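Local coordinates for metallo-carboxypeptidase (Pseudomonas aeruginosa, PDB 4A39), which is a zinc-dependent metallo-peptidase of the M14 family, probably acting as a cytosolic-type carboxypeptidase that trims residues from the C-termini of its substrates, at residues Arg37-Pro42 with Thr68-Gly73; His48-His53 with Ser75-Ala80; Tyr84-Ser89 with Val98-Asp103; Glu124-Glu129 with Ala186-Glu191. One frame throughout, in Å; residues are numbered along the deposited sequence.

Overall arrangement
Contacts 1, 2 and 3 lie in the N-terminal domain; contact 4 joins the segment leading into helix 128-138 to helix 185-196. All four are partly buried; contact 4 lies deepest, its centre about 8 Å from that of the chain, and contacts 1 and 3 farthest out, at about 22 and 20 Å. Contacts 1 and 3 share one mixed sheet, the first between parallel strands, the second in a hairpin; in both, a polar side chain takes over where pairing ends. Contact 2, without regular strands, relies on a glutamine amide that holds the backbone of Tyr77, whose side chain borders the active site. Contact 4 adds aromatic rings and carboxylates; its Pro125 touches Trp51 and His53 of contact 2.

Contact 1. Residues Arg37-Pro42 with Thr68-Gly73; sequences RLAIRP and TLVNAG
Over one face of the Arg37 guanidinium lies CG1 of Val70, 2.9 Å above the plane and displaced toward the rim, with Thr68 CG2 on that face too. Arg37 NH2 comes to 3.3 Å from Val70 CG1, while NH1 also has a salt-bridge partner in Asp105. The second flat group, the Asn71 amide, grips the backbone of Ile40 at both ends: Ile40 N donates almost straight to Asn71 OD1 (2.9 Å, 171°), and Asn71 ND2 donates to Ile40 O (3.0 Å) in the carbonyl plane, on a lone pair. Chi1 of 64° sets Asn71 CG between its backbone N and carbonyl carbon, which turns the amide toward Ile40.

Upstream, the backbones pair in parallel, Leu38 N bonding to Thr68 O and Val70 N to Leu38 O. Leu38 and Leu69 share the face away from Arg37 and Thr68, and Ile40 CD1 meets Leu69 CD1 at 4.0 Å. The Asn71 amide thus continues the pairing past the end of strand 65-69, where the chain enters a type I turn from Leu69 to Ala72. Within the N-terminal sheet, strand 36-39 lies between strands 65-69 and 26-29, and strand 106-111 adjoins the far side of 65-69.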
loop_
_atom_site.group_PDB
_atom_site.type_symbol
_atom_site.label_atom_id
_atom_site.label_comp_id
_atom_site.label_asym_id
_atom_site.label_seq_id
_atom_site.Cartn_x
_atom_site.Cartn_y
_atom_site.Cartn_z
ATOM N N ARG A 37 -7.126 -8.053 26.719
ATOM C CA ARG A 37 -8.260 -7.892 25.810
ATOM C C ARG A 37 -8.227 -6.509 25.177
ATOM O O ARG A 37 -8.130 -5.508 25.879
ATOM C CB ARG A 37 -9.578 -8.065 26.580
ATOM C CG ARG A 37 -9.664 -9.337 27.415
ATOM C CD ARG A 37 -9.770 -10.585 26.560
ATOM N NE ARG A 37 -11.100 -10.750 25.976
ATOM C CZ ARG A 37 -11.471 -11.803 25.256
ATOM N NH1 ARG A 37 -10.612 -12.790 25.031
ATOM N NH2 ARG A 37 -12.701 -11.873 24.762
ATOM N N LEU A 38 -8.323 -6.468 23.850
ATOM C CA LEU A 38 -8.285 -5.214 23.104
ATOM C C LEU A 38 -9.305 -5.248 21.974
ATOM O O LEU A 38 -9.764 -6.315 21.576
ATOM C CB LEU A 38 -6.898 -5.013 22.485
ATOM C CG LEU A 38 -5.685 -5.116 23.407
ATOM C CD1 LEU A 38 -4.429 -5.267 22.564
ATOM C CD2 LEU A 38 -5.605 -3.888 24.303
ATOM N N ALA A 39 -9.648 -4.071 21.458
ATOM C CA ALA A 39 -10.584 -3.967 20.341
ATOM C C ALA A 39 -10.019 -3.022 19.282
ATOM O O ALA A 39 -9.319 -2.059 19.600
ATOM C CB ALA A 39 -11.938 -3.456 20.821
ATOM N N ILE A 40 -10.314 -3.312 18.021
ATOM C CA ILE A 40 -9.854 -2.477 16.923
ATOM C C ILE A 40 -10.853 -1.330 16.789
ATOM O O ILE A 40 -12.064 -1.513 16.967
ATOM C CB ILE A 40 -9.780 -3.290 15.605
ATOM C CG1 ILE A 40 -8.886 -4.518 15.814
ATOM C CG2 ILE A 40 -9.212 -2.423 14.476
ATOM C CD1 ILE A 40 -8.846 -5.469 14.622
ATOM N N ARG A 41 -10.340 -0.139 16.501
ATOM C CA ARG A 41 -11.180 1.049 16.363
ATOM C C ARG A 41 -11.634 1.286 14.922
ATOM O O ARG A 41 -10.829 1.237 13.990
ATOM C CB ARG A 41 -10.414 2.283 16.847
ATOM C CG ARG A 41 -11.246 3.559 16.934
ATOM C CD ARG A 41 -10.393 4.776 16.596
ATOM N NE ARG A 41 -10.193 4.897 15.154
ATOM C CZ ARG A 41 -9.019 5.089 14.564
ATOM N NH1 ARG A 41 -7.908 5.180 15.288
ATOM N NH2 ARG A 41 -8.956 5.185 13.241
ATOM N N PRO A 42 -12.935 1.547 14.718
ATOM C CA PRO A 42 -13.437 1.799 13.361
ATOM C C PRO A 42 -12.865 3.106 12.800
ATOM O O PRO A 42 -12.419 3.969 13.555
ATOM C CB PRO A 42 -14.947 1.892 13.564
ATOM C CG PRO A 42 -15.185 0.989 14.751
ATOM C CD PRO A 42 -14.051 1.380 15.665
ATOM N N THR A 68 -5.652 -10.636 22.671
ATOM C CA THR A 68 -6.851 -10.977 21.919
ATOM C C THR A 68 -7.527 -9.719 21.387
ATOM O O THR A 68 -7.788 -8.786 22.143
ATOM C CB THR A 68 -7.902 -11.721 22.779
ATOM O OG1 THR A 68 -7.382 -12.991 23.195
ATOM C CG2 THR A 68 -9.185 -11.939 21.968
ATOM N N LEU A 69 -7.775 -9.687 20.081
ATOM C CA LEU A 69 -8.490 -8.570 19.472
ATOM C C LEU A 69 -9.904 -9.144 19.424
ATOM O O LEU A 69 -10.269 -9.862 18.493
ATOM C CB LEU A 69 -7.949 -8.276 18.068
ATOM C CG LEU A 69 -6.451 -7.955 18.025
ATOM C CD1 LEU A 69 -6.077 -7.449 16.635
ATOM C CD2 LEU A 69 -6.119 -6.900 19.080
ATOM N N VAL A 70 -10.676 -8.832 20.459
ATOM C CA VAL A 70 -12.029 -9.353 20.632
ATOM C C VAL A 70 -13.063 -9.088 19.547
ATOM O O VAL A 70 -14.014 -9.861 19.407
ATOM C CB VAL A 70 -12.632 -8.883 21.977
ATOM C CG1 VAL A 70 -11.677 -9.204 23.117
ATOM C CG2 VAL A 70 -12.940 -7.395 21.923
ATOM N N ASN A 71 -12.894 -8.016 18.777
ATOM C CA ASN A 71 -13.876 -7.705 17.744
ATOM C C ASN A 71 -13.399 -7.986 16.321
ATOM O O ASN A 71 -13.955 -7.469 15.355
ATOM C CB ASN A 71 -14.348 -6.250 17.883
ATOM C CG ASN A 71 -13.238 -5.239 17.655
ATOM O OD1 ASN A 71 -12.054 -5.576 17.699
ATOM N ND2 ASN A 71 -13.623 -3.981 17.424
ATOM N N ALA A 72 -12.378 -8.827 16.195
ATOM C CA ALA A 72 -11.846 -9.182 14.881
ATOM C C ALA A 72 -12.948 -9.777 13.995
ATOM O O ALA A 72 -12.951 -9.594 12.779
ATOM C CB ALA A 72 -10.695 -10.179 15.037
ATOM N N GLY A 73 -13.891 -10.481 14.612
ATOM C CA GLY A 73 -14.972 -11.082 13.848
ATOM C C GLY A 73 -15.873 -10.082 13.138
ATOM O O GLY A 73 -16.581 -10.447 12.197
#

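Contact 2. Residues His48-His53 with Ser75-Ala80; sequences HFQWFH and SAYSHA
Phe49 and Ser75 bring their CA atoms to 5.3 Å, and an almost straight backbone bond from Ala76 N to Phe49 O (2.9 Å, 173°) ties the two loops together. Beside it, Ser75 presents its CA to one face of the Phe49 ring in a CH-pi contact, 3.7 Å from the centroid. The polar part of the contact is carried by Gln50. Its CG stands anti to the backbone N (chi1 -172°) and the chain then bends at chi2, bringing the amide to the backbone of Tyr77. Gln50 OE1 accepts from Tyr77 N at 3.0 Å, the donor standing above the carbonyl plane, and lies 2.7 Å from Ser75 OG. At the other end of the amide, Gln50 NE2 donates to Tyr77 O (3.0 Å), which lies in the amide plane. That carbonyl also accepts from Ala80 N, the two donors reaching it from opposite faces, as the chain enters the 3-10 segment that starts at Ser78. Bonds at both ends of the amide fix its rotation, and NE2 has a further acceptor in Tyr122 OH.

The Gln50 amide thus pairs with both the N-H and the C=O of Tyr77, cross-linking two irregular loops of the N-terminal domain. Tyr77 in turn borders the active site: its side chain is about 5 Å from the bound (2-guanidinoethylmercapto)succinic acid and about 7 Å from the zinc ion, and it touches Arg231 of the ligand pocket.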
loop_
_atom_site.group_PDB
_atom_site.type_symbol
_atom_site.label_atom_id
_atom_site.label_comp_id
_atom_site.label_asym_id
_atom_site.label_seq_id
_atom_site.Cartn_x
_atom_site.Cartn_y
_atom_site.Cartn_z
ATOM N N HIS A 48 -15.645 0.728 8.676
ATOM C CA HIS A 48 -14.505 -0.151 8.425
ATOM C C HIS A 48 -13.430 -0.207 9.494
ATOM O O HIS A 48 -13.159 0.769 10.182
ATOM C CB HIS A 48 -13.780 0.243 7.133
ATOM C CG HIS A 48 -14.678 0.464 5.962
ATOM N ND1 HIS A 48 -15.331 1.658 5.740
ATOM C CD2 HIS A 48 -15.011 -0.346 4.930
ATOM C CE1 HIS A 48 -16.028 1.573 4.621
ATOM N NE2 HIS A 48 -15.851 0.368 4.110
ATOM N N PHE A 49 -12.809 -1.375 9.603
ATOM C CA PHE A 49 -11.679 -1.573 10.490
ATOM C C PHE A 49 -11.038 -2.925 10.258
ATOM O O PHE A 49 -11.694 -3.874 9.824
ATOM C CB PHE A 49 -12.037 -1.393 11.979
ATOM C CG PHE A 49 -12.885 -2.491 12.571
ATOM C CD1 PHE A 49 -12.295 -3.613 13.151
ATOM C CD2 PHE A 49 -14.267 -2.363 12.632
ATOM C CE1 PHE A 49 -13.071 -4.582 13.789
ATOM C CE2 PHE A 49 -15.050 -3.323 13.265
ATOM C CZ PHE A 49 -14.454 -4.435 13.848
ATOM N N GLN A 50 -9.734 -2.972 10.507
ATOM C CA GLN A 50 -8.931 -4.185 10.384
ATOM C C GLN A 50 -7.524 -3.832 10.853
ATOM O O GLN A 50 -6.913 -4.577 11.613
ATOM C CB GLN A 50 -8.886 -4.689 8.939
ATOM C CG GLN A 50 -8.223 -6.062 8.808
ATOM C CD GLN A 50 -9.208 -7.182 8.502
ATOM O OE1 GLN A 50 -10.423 -7.012 8.609
ATOM N NE2 GLN A 50 -8.678 -8.343 8.124
ATOM N N TRP A 51 -7.021 -2.687 10.393
ATOM C CA TRP A 51 -5.695 -2.214 10.778
ATOM C C TRP A 51 -5.640 -1.887 12.268
ATOM O O TRP A 51 -6.570 -1.303 12.819
ATOM C CB TRP A 51 -5.317 -0.963 9.959
ATOM C CG TRP A 51 -4.134 -0.203 10.512
ATOM C CD1 TRP A 51 -4.165 0.811 11.432
ATOM C CD2 TRP A 51 -2.749 -0.446 10.231
ATOM N NE1 TRP A 51 -2.886 1.209 11.741
ATOM C CE2 TRP A 51 -1.997 0.453 11.020
ATOM C CE3 TRP A 51 -2.068 -1.341 9.391
ATOM C CZ2 TRP A 51 -0.596 0.484 10.995
ATOM C CZ3 TRP A 51 -0.673 -1.311 9.367
ATOM C CH2 TRP A 51 0.045 -0.403 10.166
ATOM N N PHE A 52 -4.557 -2.300 12.918
ATOM C CA PHE A 52 -4.349 -2.021 14.335
ATOM C C PHE A 52 -2.873 -1.701 14.511
ATOM O O PHE A 52 -2.042 -2.120 13.707
ATOM C CB PHE A 52 -4.757 -3.225 15.206
ATOM C CG PHE A 52 -3.964 -4.479 14.944
ATOM C CD1 PHE A 52 -2.754 -4.709 15.594
ATOM C CD2 PHE A 52 -4.443 -5.442 14.061
ATOM C CE1 PHE A 52 -2.033 -5.884 15.369
ATOM C CE2 PHE A 52 -3.735 -6.618 13.826
ATOM C CZ PHE A 52 -2.523 -6.841 14.482
ATOM N N HIS A 53 -2.557 -0.938 15.551
ATOM C CA HIS A 53 -1.183 -0.542 15.836
ATOM C C HIS A 53 -1.164 0.035 17.246
ATOM O O HIS A 53 -1.799 1.051 17.515
ATOM C CB HIS A 53 -0.731 0.515 14.814
ATOM C CG HIS A 53 0.691 0.959 14.975
ATOM N ND1 HIS A 53 1.222 2.008 14.256
ATOM C CD2 HIS A 53 1.692 0.501 15.766
ATOM C CE1 HIS A 53 2.487 2.180 14.597
ATOM N NE2 HIS A 53 2.797 1.278 15.511
ATOM N N SER A 75 -14.639 -7.214 11.791
ATOM C CA SER A 75 -13.812 -6.394 10.913
ATOM C C SER A 75 -14.268 -6.441 9.457
ATOM O O SER A 75 -15.076 -7.285 9.069
ATOM C CB SER A 75 -12.344 -6.822 11.010
ATOM O OG SER A 75 -12.142 -8.100 10.432
ATOM N N ALA A 76 -13.728 -5.533 8.650
ATOM C CA ALA A 76 -14.095 -5.442 7.239
ATOM C C ALA A 76 -13.834 -6.716 6.447
ATOM O O ALA A 76 -14.606 -7.066 5.553
ATOM C CB ALA A 76 -13.363 -4.270 6.588
ATOM N N TYR A 77 -12.743 -7.402 6.773
ATOM C CA TYR A 77 -12.371 -8.628 6.078
ATOM C C TYR A 77 -12.013 -9.691 7.110
ATOM O O TYR A 77 -10.880 -10.177 7.166
ATOM C CB TYR A 77 -11.187 -8.334 5.150
ATOM C CG TYR A 77 -11.448 -7.138 4.260
ATOM C CD1 TYR A 77 -12.426 -7.185 3.269
ATOM C CD2 TYR A 77 -10.759 -5.940 4.447
ATOM C CE1 TYR A 77 -12.721 -6.064 2.485
ATOM C CE2 TYR A 77 -11.045 -4.814 3.671
ATOM C CZ TYR A 77 -12.028 -4.886 2.694
ATOM O OH TYR A 77 -12.329 -3.775 1.931
ATOM N N SER A 78 -13.005 -10.049 7.919
ATOM C CA SER A 78 -12.827 -11.025 8.984
ATOM C C SER A 78 -12.399 -12.415 8.537
ATOM O O SER A 78 -11.790 -13.151 9.314
ATOM C CB SER A 78 -14.105 -11.125 9.826
ATOM O OG SER A 78 -15.216 -11.545 9.053
ATOM N N HIS A 79 -12.706 -12.788 7.299
ATOM C CA HIS A 79 -12.303 -14.109 6.832
ATOM C C HIS A 79 -10.802 -14.141 6.558
ATOM O O HIS A 79 -10.207 -15.210 6.447
ATOM C CB HIS A 79 -13.076 -14.505 5.568
ATOM C CG HIS A 79 -12.741 -15.876 5.062
ATOM N ND1 HIS A 79 -11.559 -16.163 4.414
ATOM C CD2 HIS A 79 -13.417 -17.047 5.146
ATOM C CE1 HIS A 79 -11.519 -17.451 4.121
ATOM N NE2 HIS A 79 -12.635 -18.009 4.554
ATOM N N ALA A 80 -10.185 -12.965 6.479
ATOM C CA ALA A 80 -8.752 -12.887 6.202
ATOM C C ALA A 80 -7.866 -13.105 7.425
ATOM O O ALA A 80 -6.640 -13.131 7.300
ATOM C CB ALA A 80 -8.419 -11.543 5.563
#

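Contact 3. Residues Tyr84-Ser89 with Val98-Asp103; sequences YQAVAS and VPSQYD
Ser100 points its CB toward the segment 84-89, and its hydroxyl meets the backbone there rather than a side-chain tip: Ala86 N donates to Ser100 OG at 3.0 Å with an N-H...O angle of 163°. With OG beside its own backbone N (chi1 -50°), the same hydroxyl turns back toward its own strand and donates to Val98 O at 2.9 Å, from above that carbonyl plane. Ser100 CB meanwhile lies 3.3 Å from Tyr84 O. Gln85 bends at chi2 so that its amide is carried across to the backbone around Val98 and Ser100, and its CB lies 3.6 Å from Val98 O.

Val98 faces the two alanines with separate branches. Its CG2, placed between the backbone N and the carbonyl carbon, reaches Ala86 CB at 3.9 Å, whereas CG1 extends to Ala88 CB at 4.1 Å. Alongside this apolar patch, Val98 N donates to Ala86 O at 3.0 Å, and Phe109 of strand 106-111 packs against both Ala86 and Ser100.

The contact belongs to the beta hairpin of strands 87-89 and 96-103. Ala86 is bonded through both its N and its O, but a serine hydroxyl takes the place of a backbone carbonyl as acceptor for the N-H. Ser100 OG, accepting from one segment and donating within the other, relays the bonding from Ala86 N to Val98 O where the regular pairing ends.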
loop_
_atom_site.group_PDB
_atom_site.type_symbol
_atom_site.label_atom_id
_atom_site.label_comp_id
_atom_site.label_asym_id
_atom_site.label_seq_id
_atom_site.Cartn_x
_atom_site.Cartn_y
_atom_site.Cartn_z
ATOM N N TYR A 84 -3.240 -15.536 9.316
ATOM C CA TYR A 84 -2.525 -14.281 9.522
ATOM C C TYR A 84 -1.772 -14.262 10.849
ATOM O O TYR A 84 -2.315 -14.632 11.890
ATOM C CB TYR A 84 -3.491 -13.094 9.490
ATOM C CG TYR A 84 -2.829 -11.804 9.919
ATOM C CD1 TYR A 84 -1.997 -11.101 9.050
ATOM C CD2 TYR A 84 -2.952 -11.344 11.230
ATOM C CE1 TYR A 84 -1.286 -9.974 9.483
ATOM C CE2 TYR A 84 -2.252 -10.225 11.671
ATOM C CZ TYR A 84 -1.419 -9.549 10.798
ATOM O OH TYR A 84 -0.705 -8.469 11.256
ATOM N N GLN A 85 -0.520 -13.818 10.796
ATOM C CA GLN A 85 0.322 -13.714 11.983
ATOM C C GLN A 85 0.624 -12.237 12.218
ATOM O O GLN A 85 1.113 -11.553 11.320
ATOM C CB GLN A 85 1.639 -14.472 11.777
ATOM C CG GLN A 85 1.487 -15.944 11.397
ATOM C CD GLN A 85 0.705 -16.746 12.421
ATOM O OE1 GLN A 85 -0.474 -17.054 12.224
ATOM N NE2 GLN A 85 1.355 -17.081 13.524
ATOM N N ALA A 86 0.325 -11.749 13.422
ATOM C CA ALA A 86 0.566 -10.351 13.777
ATOM C C ALA A 86 2.052 -10.007 13.743
ATOM O O ALA A 86 2.900 -10.876 13.931
ATOM C CB ALA A 86 0.008 -10.065 15.165
ATOM N N VAL A 87 2.356 -8.731 13.514
ATOM C CA VAL A 87 3.736 -8.271 13.459
ATOM C C VAL A 87 4.053 -7.478 14.726
ATOM O O VAL A 87 3.190 -6.786 15.271
ATOM C CB VAL A 87 3.970 -7.370 12.224
ATOM C CG1 VAL A 87 5.443 -7.334 11.880
ATOM C CG2 VAL A 87 3.152 -7.877 11.044
ATOM N N ALA A 88 5.294 -7.581 15.189
ATOM C CA ALA A 88 5.717 -6.884 16.398
ATOM C C ALA A 88 7.126 -6.331 16.244
ATOM O O ALA A 88 7.857 -6.716 15.333
ATOM C CB ALA A 88 5.662 -7.834 17.587
ATOM N N SER A 89 7.500 -5.422 17.140
ATOM C CA SER A 89 8.831 -4.830 17.117
ATOM C C SER A 89 9.181 -4.199 18.456
ATOM O O SER A 89 8.349 -3.542 19.075
ATOM C CB SER A 89 8.923 -3.761 16.031
ATOM O OG SER A 89 10.189 -3.125 16.071
ATOM N N VAL A 98 4.625 -12.997 15.053
ATOM C CA VAL A 98 4.416 -13.740 16.292
ATOM C C VAL A 98 3.287 -14.755 16.118
ATOM O O VAL A 98 2.373 -14.552 15.321
ATOM C CB VAL A 98 4.066 -12.795 17.466
ATOM C CG1 VAL A 98 5.259 -11.902 17.789
ATOM C CG2 VAL A 98 2.846 -11.948 17.113
ATOM N N PRO A 99 3.343 -15.869 16.864
ATOM C CA PRO A 99 2.317 -16.914 16.788
ATOM C C PRO A 99 0.913 -16.338 16.952
ATOM O O PRO A 99 0.621 -15.668 17.946
ATOM C CB PRO A 99 2.697 -17.851 17.934
ATOM C CG PRO A 99 4.185 -17.738 17.970
ATOM C CD PRO A 99 4.412 -16.245 17.805
ATOM N N SER A 100 0.046 -16.606 15.982
ATOM C CA SER A 100 -1.319 -16.094 16.023
ATOM C C SER A 100 -2.334 -17.156 15.610
ATOM O O SER A 100 -2.020 -18.051 14.827
ATOM C CB SER A 100 -1.443 -14.885 15.089
ATOM O OG SER A 100 -0.415 -13.943 15.343
ATOM N N GLN A 101 -3.546 -17.051 16.153
ATOM C CA GLN A 101 -4.628 -17.978 15.826
ATOM C C GLN A 101 -5.916 -17.171 15.731
ATOM O O GLN A 101 -6.011 -16.075 16.287
ATOM C CB GLN A 101 -4.803 -19.043 16.913
ATOM C CG GLN A 101 -3.532 -19.707 17.406
ATOM C CD GLN A 101 -2.785 -18.858 18.413
ATOM O OE1 GLN A 101 -3.391 -18.257 19.309
ATOM N NE2 GLN A 101 -1.465 -18.818 18.289
ATOM N N TYR A 102 -6.910 -17.723 15.039
ATOM C CA TYR A 102 -8.192 -17.052 14.881
ATOM C C TYR A 102 -9.375 -17.986 15.139
ATOM O O TYR A 102 -9.446 -19.084 14.584
ATOM C CB TYR A 102 -8.306 -16.469 13.463
ATOM C CG TYR A 102 -9.617 -15.755 13.198
ATOM C CD1 TYR A 102 -9.938 -14.575 13.867
ATOM C CD2 TYR A 102 -10.543 -16.272 12.293
ATOM C CE1 TYR A 102 -11.156 -13.923 13.641
ATOM C CE2 TYR A 102 -11.761 -15.630 12.061
ATOM C CZ TYR A 102 -12.060 -14.461 12.736
ATOM O OH TYR A 102 -13.264 -13.829 12.507
ATOM N N ASP A 103 -10.294 -17.549 15.995
ATOM C CA ASP A 103 -11.501 -18.316 16.293
ATOM C C ASP A 103 -12.655 -17.364 16.605
ATOM O O ASP A 103 -12.540 -16.158 16.400
ATOM C CB ASP A 103 -11.275 -19.297 17.453
ATOM C CG ASP A 103 -10.795 -18.620 18.717
ATOM O OD1 ASP A 103 -11.197 -17.467 18.967
ATOM O OD2 ASP A 103 -10.025 -19.253 19.473
#

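Contact 4. Residues Glu124-Glu129 with Ala186-Glu191; sequences EPYSRE and AEWFME
Tyr126 and Glu187 both hold CG anti to the backbone N (chi1 -157° and -180°), which sends the phenol ring toward helix 185-196 and lays the glutamate chain across it. Glu187 CG sits over the centre of the Tyr126 ring, a CH-pi contact 3.4 Å from the centroid, and the carboxylate beyond is stacked nearly parallel to the ring. An edge of the same ring is directed at the face of Trp188: the planes stand at 76° in a T-shaped pair, with Tyr126 CD2 3.6 Å from Trp188 CD2. At its far end Tyr126 OH donates to Glu191 OE1 (2.7 Å) on the anti lone pair.

Trp188 NE1 donates to Glu124 O at 2.9 Å from above the carbonyl plane. Arg128, its chain bent at chi2 and chi3, brings NH1 and NH2 end-on to the single atom Glu187 OE1, a salt bridge of 2.8 Å at NH2, while NH2 also donates to Tyr126 O. The other carboxylate oxygen of Glu187 is bonded to His131, and Arg130 and Lys370 form salt bridges to Glu191; these neighbours probably stabilise both carboxylates as anions.

The contact is structural packing of the segment leading into helix 128-138 on the helix after zinc ligand Glu183, the Glu187 side chain about 12 Å from the zinc ion. Ser127 N-caps helix 128-138, whose Leu134 packs on Tyr126, Glu187 and Glu191. Helix 366-383 touches Trp188 through Ser369 and Lys370, and Met190 packs on strand 171-177.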
loop_
_atom_site.group_PDB
_atom_site.type_symbol
_atom_site.label_atom_id
_atom_site.label_comp_id
_atom_site.label_asym_id
_atom_site.label_seq_id
_atom_site.Cartn_x
_atom_site.Cartn_y
_atom_site.Cartn_z
ATOM N N GLU A 124 4.060 -3.642 8.953
ATOM C CA GLU A 124 5.119 -2.690 9.295
ATOM C C GLU A 124 4.627 -1.297 8.879
ATOM O O GLU A 124 4.497 -1.013 7.693
ATOM C CB GLU A 124 6.402 -3.062 8.542
ATOM C CG GLU A 124 7.620 -2.243 8.933
ATOM C CD GLU A 124 8.918 -2.806 8.379
ATOM O OE1 GLU A 124 8.887 -3.834 7.664
ATOM O OE2 GLU A 124 9.977 -2.215 8.666
ATOM N N PRO A 125 4.364 -0.405 9.854
ATOM C CA PRO A 125 3.870 0.953 9.588
ATOM C C PRO A 125 4.783 1.922 8.849
ATOM O O PRO A 125 6.007 1.874 8.988
ATOM C CB PRO A 125 3.527 1.487 10.983
ATOM C CG PRO A 125 3.382 0.251 11.828
ATOM C CD PRO A 125 4.476 -0.632 11.305
ATOM N N TYR A 126 4.161 2.804 8.069
ATOM C CA TYR A 126 4.874 3.840 7.331
ATOM C C TYR A 126 4.313 5.151 7.875
ATOM O O TYR A 126 3.196 5.542 7.540
ATOM C CB TYR A 126 4.607 3.735 5.825
ATOM C CG TYR A 126 5.700 4.380 5.006
ATOM C CD1 TYR A 126 5.825 5.769 4.940
ATOM C CD2 TYR A 126 6.670 3.600 4.382
ATOM C CE1 TYR A 126 6.899 6.363 4.276
ATOM C CE2 TYR A 126 7.749 4.181 3.717
ATOM C CZ TYR A 126 7.860 5.560 3.669
ATOM O OH TYR A 126 8.939 6.132 3.035
ATOM N N SER A 127 5.081 5.815 8.734
ATOM C CA SER A 127 4.636 7.065 9.348
ATOM C C SER A 127 4.719 8.253 8.401
ATOM O O SER A 127 5.374 8.190 7.362
ATOM C CB SER A 127 5.476 7.376 10.587
ATOM O OG SER A 127 6.796 7.742 10.226
ATOM N N ARG A 128 4.054 9.344 8.764
ATOM C CA ARG A 128 4.100 10.534 7.930
ATOM C C ARG A 128 5.473 11.175 8.100
ATOM O O ARG A 128 5.920 11.943 7.242
ATOM C CB ARG A 128 3.000 11.524 8.325
ATOM C CG ARG A 128 1.574 10.988 8.228
ATOM C CD ARG A 128 1.254 10.497 6.825
ATOM N NE ARG A 128 1.708 9.122 6.614
ATOM C CZ ARG A 128 2.113 8.637 5.442
ATOM N NH1 ARG A 128 2.130 9.410 4.363
ATOM N NH2 ARG A 128 2.497 7.370 5.349
ATOM N N GLU A 129 6.137 10.882 9.220
ATOM C CA GLU A 129 7.470 11.429 9.443
ATOM C C GLU A 129 8.402 10.762 8.449
ATOM O O GLU A 129 9.266 11.418 7.869
ATOM C CB GLU A 129 7.939 11.197 10.889
ATOM C CG GLU A 129 7.141 12.014 11.906
ATOM C CD GLU A 129 7.768 12.068 13.291
ATOM O OE1 GLU A 129 8.191 11.013 13.809
ATOM O OE2 GLU A 129 7.823 13.177 13.871
ATOM N N ALA A 186 2.004 -0.313 0.674
ATOM C CA ALA A 186 1.976 0.536 -0.514
ATOM C C ALA A 186 3.039 1.636 -0.534
ATOM O O ALA A 186 3.773 1.772 -1.516
ATOM C CB ALA A 186 0.588 1.137 -0.695
ATOM N N GLU A 187 3.143 2.432 0.527
ATOM C CA GLU A 187 4.167 3.469 0.497
ATOM C C GLU A 187 5.568 2.857 0.636
ATOM O O GLU A 187 6.544 3.441 0.168
ATOM C CB GLU A 187 3.914 4.558 1.555
ATOM C CG GLU A 187 4.981 5.658 1.521
ATOM C CD GLU A 187 4.480 7.036 1.934
ATOM O OE1 GLU A 187 3.546 7.131 2.757
ATOM O OE2 GLU A 187 5.043 8.033 1.435
ATOM N N TRP A 188 5.680 1.687 1.267
ATOM C CA TRP A 188 6.989 1.042 1.366
ATOM C C TRP A 188 7.448 0.751 -0.064
ATOM O O TRP A 188 8.619 0.937 -0.408
ATOM C CB TRP A 188 6.912 -0.263 2.168
ATOM C CG TRP A 188 6.953 -0.051 3.656
ATOM C CD1 TRP A 188 5.917 -0.190 4.538
ATOM C CD2 TRP A 188 8.091 0.341 4.433
ATOM N NE1 TRP A 188 6.341 0.089 5.814
ATOM C CE2 TRP A 188 7.669 0.420 5.780
ATOM C CE3 TRP A 188 9.426 0.635 4.122
ATOM C CZ2 TRP A 188 8.536 0.780 6.820
ATOM C CZ3 TRP A 188 10.291 0.994 5.158
ATOM C CH2 TRP A 188 9.839 1.062 6.492
ATOM N N PHE A 189 6.512 0.297 -0.893
ATOM C CA PHE A 189 6.781 0.001 -2.304
ATOM C C PHE A 189 7.335 1.269 -2.970
ATOM O O PHE A 189 8.305 1.219 -3.729
ATOM C CB PHE A 189 5.470 -0.449 -2.979
ATOM C CG PHE A 189 5.551 -0.621 -4.484
ATOM C CD1 PHE A 189 5.517 0.488 -5.329
ATOM C CD2 PHE A 189 5.592 -1.891 -5.053
ATOM C CE1 PHE A 189 5.517 0.335 -6.717
ATOM C CE2 PHE A 189 5.589 -2.058 -6.442
ATOM C CZ PHE A 189 5.550 -0.941 -7.276
ATOM N N MET A 190 6.719 2.409 -2.675
ATOM C CA MET A 190 7.154 3.678 -3.250
ATOM C C MET A 190 8.556 4.064 -2.779
ATOM O O MET A 190 9.337 4.627 -3.546
ATOM C CB MET A 190 6.161 4.786 -2.894
ATOM C CG MET A 190 4.740 4.525 -3.384
ATOM S SD MET A 190 4.599 4.371 -5.188
ATOM C CE MET A 190 4.704 6.091 -5.684
ATOM N N GLU A 191 8.880 3.772 -1.521
ATOM C CA GLU A 191 10.210 4.094 -1.003
ATOM C C GLU A 191 11.285 3.324 -1.776
ATOM O O GLU A 191 12.345 3.863 -2.082
ATOM C CB GLU A 191 10.314 3.769 0.495
ATOM C CG GLU A 191 11.710 4.012 1.074
ATOM C CD GLU A 191 11.783 3.800 2.573
ATOM O OE1 GLU A 191 11.012 4.454 3.306
ATOM O OE2 GLU A 191 12.617 2.986 3.020
#